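Local coordinates for kelch repeat and BTB domain-containing protein A55 (Vaccinia virus WR, PDB 6I2M), which probably adapts CUL3-containing E3 ubiquitin ligases to host proteins for proteasomal degradation, its BTB domain binding CUL3 and its Kelch repeats supposedly recruiting the substrates, at residues Val72-Leu75 / Ile76-Ile79; Leu95-Ala98 / Asp99-Ile103. One frame throughout, in Å; residues are numbered along the deposited sequence.

Interaction 1 (Val72-Leu75 / Ile76-Ile79)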
loop_
_atom_site.group_PDB
_atom_site.type_symbol
_atom_site.label_atom_id
_atom_site.label_comp_id
_atom_site.label_asym_id
_atom_site.label_seq_id
_atom_site.Cartn_x
_atom_site.Cartn_y
_atom_site.Cartn_z
ATOM N N VAL A 72 -1.251 0.819 20.761
ATOM C CA VAL A 72 -1.370 -0.320 19.834
ATOM C C VAL A 72 -2.378 0.002 18.712
ATOM O O VAL A 72 -2.055 -0.197 17.541
ATOM C CB VAL A 72 -1.685 -1.667 20.561
ATOM C CG1 VAL A 72 -1.897 -2.810 19.571
ATOM C CG2 VAL A 72 -0.587 -2.041 21.550
ATOM N N ASN A 73 -3.568 0.533 19.077
ATOM C CA ASN A 73 -4.647 0.908 18.153
ATOM C C ASN A 73 -4.194 1.931 17.103
ATOM O O ASN A 73 -4.471 1.742 15.917
ATOM C CB ASN A 73 -5.873 1.420 18.923
ATOM C CG ASN A 73 -7.100 1.605 18.066
ATOM O OD1 ASN A 73 -7.812 0.649 17.739
ATOM N ND2 ASN A 73 -7.373 2.841 17.680
ATOM N N ASP A 74 -3.483 2.994 17.537
ATOM C CA ASP A 74 -2.967 4.041 16.651
ATOM C C ASP A 74 -1.826 3.537 15.775
ATOM O O ASP A 74 -1.671 4.017 14.651
ATOM C CB ASP A 74 -2.544 5.287 17.446
ATOM C CG ASP A 74 -3.687 6.097 18.040
ATOM O OD1 ASP A 74 -4.863 5.790 17.730
ATOM O OD2 ASP A 74 -3.406 7.038 18.810
ATOM N N LEU A 75 -1.038 2.564 16.282
ATOM C CA LEU A 75 0.063 1.951 15.541
ATOM C C LEU A 75 -0.468 1.071 14.415
ATOM O O LEU A 75 0.131 1.051 13.343
ATOM C CB LEU A 75 1.006 1.166 16.463
ATOM C CG LEU A 75 2.040 1.994 17.226
ATOM C CD1 LEU A 75 2.574 1.234 18.407
ATOM C CD2 LEU A 75 3.185 2.414 16.336
ATOM N N ILE A 76 -1.609 0.379 14.644
ATOM C CA ILE A 76 -2.282 -0.442 13.627
ATOM C C ILE A 76 -2.855 0.516 12.571
ATOM O O ILE A 76 -2.726 0.248 11.378
ATOM C CB ILE A 76 -3.345 -1.407 14.235
ATOM C CG1 ILE A 76 -2.677 -2.453 15.154
ATOM C CG2 ILE A 76 -4.178 -2.109 13.139
ATOM C CD1 ILE A 76 -3.569 -2.979 16.260
ATOM N N ASP A 77 -3.412 1.669 13.015
ATOM C CA ASP A 77 -3.933 2.724 12.138
ATOM C C ASP A 77 -2.802 3.301 11.275
ATOM O O ASP A 77 -3.039 3.652 10.119
ATOM C CB ASP A 77 -4.613 3.840 12.955
ATOM C CG ASP A 77 -5.946 3.471 13.589
ATOM O OD1 ASP A 77 -6.651 2.596 13.034
ATOM O OD2 ASP A 77 -6.295 4.074 14.626
ATOM N N TYR A 78 -1.569 3.357 11.832
ATOM C CA TYR A 78 -0.366 3.815 11.134
ATOM C C TYR A 78 0.080 2.784 10.087
ATOM O O TYR A 78 0.561 3.182 9.024
ATOM C CB TYR A 78 0.769 4.142 12.123
ATOM C CG TYR A 78 2.005 4.717 11.465
ATOM C CD1 TYR A 78 2.036 6.036 11.022
ATOM C CD2 TYR A 78 3.147 3.941 11.286
ATOM C CE1 TYR A 78 3.168 6.567 10.408
ATOM C CE2 TYR A 78 4.285 4.461 10.672
ATOM C CZ TYR A 78 4.294 5.777 10.239
ATOM O OH TYR A 78 5.415 6.297 9.639
ATOM N N ILE A 79 -0.095 1.468 10.383
ATOM C CA ILE A 79 0.214 0.356 9.465
ATOM C C ILE A 79 -0.738 0.475 8.257
ATOM O O ILE A 79 -0.322 0.253 7.118
ATOM C CB ILE A 79 0.148 -1.036 10.184
ATOM C CG1 ILE A 79 1.261 -1.168 11.247
ATOM C CG2 ILE A 79 0.228 -2.205 9.192
ATOM C CD1 ILE A 79 0.986 -2.144 12.408
#
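Helix 69-79, in the N-terminal BTB domain of a longer protein, puts Val-72 and Ile-76 one turn apart, where Ile-76 N donates to Val-72 O at 3.0 Å. Methyl CG1 of Val-72 meets CD1 of Ile-76 at 3.7 Å. Ile-76 gets there with CG1 anti to its carbonyl carbon (chi1 -65°), which lays the side chain back over the preceding turn, CG1 lying 3.3 Å from Val-72 O. Ile-79 CG1 likewise lies 3.3 Å from Leu-75 O. Asp-77, Tyr-78 and Ile-79 N donate in the same i to i+4 way to Asn-73, Asp-74 and Leu-75 O, making a regular alpha-helix with a polar and an apolar flank: Ile-76 and Ile-79 pack on helix 36-42, while Leu-75 faces helix 91-101. On the polar flank the Asn-73 amide and the Asp-77 carboxylate are 84° apart, and ND2 stops 3.5 Å from OD2 at too poor an angle for a hydrogen bond. Asp-74 OD1 is 3.8 Å from Asp-77 OD2, a pairing of like charges that the salt bridge from Asp-77 OD1 to Arg-15 probably eases. Tyr-78 sends its hydroxyl to Glu-109 and the Ser-105 carbonyl, and packs on Met-1 of the second subunit.

Interaction 2 (Leu95-Ala98 / Asp99-Ile103)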
loop_
_atom_site.group_PDB
_atom_site.type_symbol
_atom_site.label_atom_id
_atom_site.label_comp_id
_atom_site.label_asym_id
_atom_site.label_seq_id
_atom_site.Cartn_x
_atom_site.Cartn_y
_atom_site.Cartn_z
ATOM N N LEU A 95 6.367 5.183 21.089
ATOM C CA LEU A 95 7.738 4.753 20.800
ATOM C C LEU A 95 8.087 3.425 21.494
ATOM O O LEU A 95 8.703 2.565 20.861
ATOM C CB LEU A 95 8.753 5.863 21.158
ATOM C CG LEU A 95 10.244 5.575 20.899
ATOM C CD1 LEU A 95 10.575 5.599 19.416
ATOM C CD2 LEU A 95 11.117 6.566 21.625
ATOM N N SER A 96 7.680 3.257 22.772
ATOM C CA SER A 96 7.912 2.049 23.581
ATOM C C SER A 96 7.282 0.804 22.956
ATOM O O SER A 96 7.925 -0.249 22.897
ATOM C CB SER A 96 7.370 2.235 24.994
ATOM O OG SER A 96 8.094 3.221 25.709
ATOM N N THR A 97 6.024 0.932 22.494
ATOM C CA THR A 97 5.256 -0.139 21.861
ATOM C C THR A 97 5.817 -0.446 20.466
ATOM O O THR A 97 5.900 -1.618 20.090
ATOM C CB THR A 97 3.760 0.206 21.849
ATOM O OG1 THR A 97 3.377 0.761 23.111
ATOM C CG2 THR A 97 2.891 -0.993 21.531
ATOM N N ALA A 98 6.216 0.607 19.713
ATOM C CA ALA A 98 6.809 0.483 18.378
ATOM C C ALA A 98 8.172 -0.202 18.445
ATOM O O ALA A 98 8.542 -0.901 17.503
ATOM C CB ALA A 98 6.944 1.850 17.724
ATOM N N ASP A 99 8.908 -0.010 19.559
ATOM C CA ASP A 99 10.218 -0.615 19.800
ATOM C C ASP A 99 10.088 -2.112 20.086
ATOM O O ASP A 99 10.929 -2.891 19.634
ATOM C CB ASP A 99 10.945 0.102 20.951
ATOM C CG ASP A 99 12.419 -0.234 21.106
ATOM O OD1 ASP A 99 13.038 -0.689 20.114
ATOM O OD2 ASP A 99 12.960 -0.021 22.209
ATOM N N PHE A 100 9.031 -2.509 20.827
ATOM C CA PHE A 100 8.729 -3.900 21.169
ATOM C C PHE A 100 8.280 -4.664 19.917
ATOM O O PHE A 100 8.831 -5.726 19.622
ATOM C CB PHE A 100 7.655 -3.969 22.279
ATOM C CG PHE A 100 7.130 -5.356 22.581
ATOM C CD1 PHE A 100 5.960 -5.819 21.991
ATOM C CD2 PHE A 100 7.812 -6.201 23.449
ATOM C CE1 PHE A 100 5.487 -7.107 22.254
ATOM C CE2 PHE A 100 7.336 -7.486 23.716
ATOM C CZ PHE A 100 6.178 -7.931 23.114
ATOM N N LEU A 101 7.287 -4.115 19.187
ATOM C CA LEU A 101 6.741 -4.711 17.964
ATOM C C LEU A 101 7.689 -4.588 16.758
ATOM O O LEU A 101 7.462 -5.232 15.734
ATOM C CB LEU A 101 5.342 -4.147 17.647
ATOM C CG LEU A 101 4.227 -4.476 18.652
ATOM C CD1 LEU A 101 3.097 -3.470 18.559
ATOM C CD2 LEU A 101 3.699 -5.898 18.469
ATOM N N GLN A 102 8.761 -3.779 16.905
ATOM C CA GLN A 102 9.830 -3.522 15.934
ATOM C C GLN A 102 9.323 -3.057 14.556
ATOM O O GLN A 102 9.633 -3.666 13.526
ATOM C CB GLN A 102 10.790 -4.722 15.816
ATOM C CG GLN A 102 11.807 -4.815 16.960
ATOM C CD GLN A 102 12.869 -3.733 16.944
ATOM O OE1 GLN A 102 13.268 -3.214 15.894
ATOM N NE2 GLN A 102 13.362 -3.379 18.121
ATOM N N ILE A 103 8.556 -1.954 14.555
ATOM C CA ILE A 103 8.051 -1.311 13.342
ATOM C C ILE A 103 8.983 -0.134 13.010
ATOM O O ILE A 103 9.018 0.859 13.743
ATOM C CB ILE A 103 6.525 -0.953 13.382
ATOM C CG1 ILE A 103 6.129 -0.022 12.203
ATOM C CG2 ILE A 103 6.086 -0.390 14.746
ATOM C CD1 ILE A 103 4.666 0.098 11.897
#
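Asp-99 N donates to Leu-95 O at 2.9 Å, the shortest clear hydrogen bond in this last part of helix 91-101. The Asp-99 CB methylene rests 3.3 Å from the same oxygen, while its carboxylate goes elsewhere, OD2 bonding to an aromatic side chain of another protein. One residue on, Phe-100 N reaches Ser-96 O over a longer 3.3 Å. The Phe-100 ring leaves the helix with CG anti to the backbone N (chi1 172°), meeting His-66 and aromatic rings of the other protein's chain edge-to-face. Leu-101 N to Thr-97 O is nearly straight, 173° at the hydrogen. Beside it, Thr-97 CG2 and Leu-101 CD1 lie 3.9 Å apart, the two side chains running alongside each other in the same direction. The Thr-97 hydroxyl is held by the Tyr-93 carbonyl and by Ser-71 OG, which would fix its rotation and turn CG2 to this apolar contact.

The helix then stops. Gln-102 takes a positive phi of 54°, and the chain turns far enough for Ile-103 N to donate to Ala-98 O, five residues back, at 3.1 Å and in the carbonyl plane. The same turn brings Ile-103 CG2, lodged between its own backbone N and carbonyl carbon, to 3.8 Å from Ala-98 CB. Ile-103 is at once the N-cap residue of helix 104-116, so the two helices are joined by a very short link. A 6→1 hydrogen bond, Ile-103 N to Ala-98 O, closing round a residue in the left-handed helical region and backed by an apolar contact between the residues at its ends, has the hallmarks of a Schellman motif, here at a BTB-domain helix end that meets another protein, consistent with the CUL3-binding role of this domain.

Interactions 1 and 2 lie on two helices that follow each other in the chain, with centres about 11 Å apart, and they pack directly. Val-72 CG2 and Thr-97 CG2 touch at 3.6 Å, and Leu-75 CD1 lies 3.8 Å from Thr-97 CB, so Thr-97 packs against both Val-72 and Leu-75 of helix 69-79. Farther along, Ile-79 CG1 meets Ile-103 CD1 at 3.7 Å, tying the end of the first helix to the turn that ends the second. Their outward partners differ: Tyr-78 of interaction 1 packs on the second subunit, whereas Asp-99 and Phe-100 of interaction 2 bind a chain of another protein, probably the cullin partner.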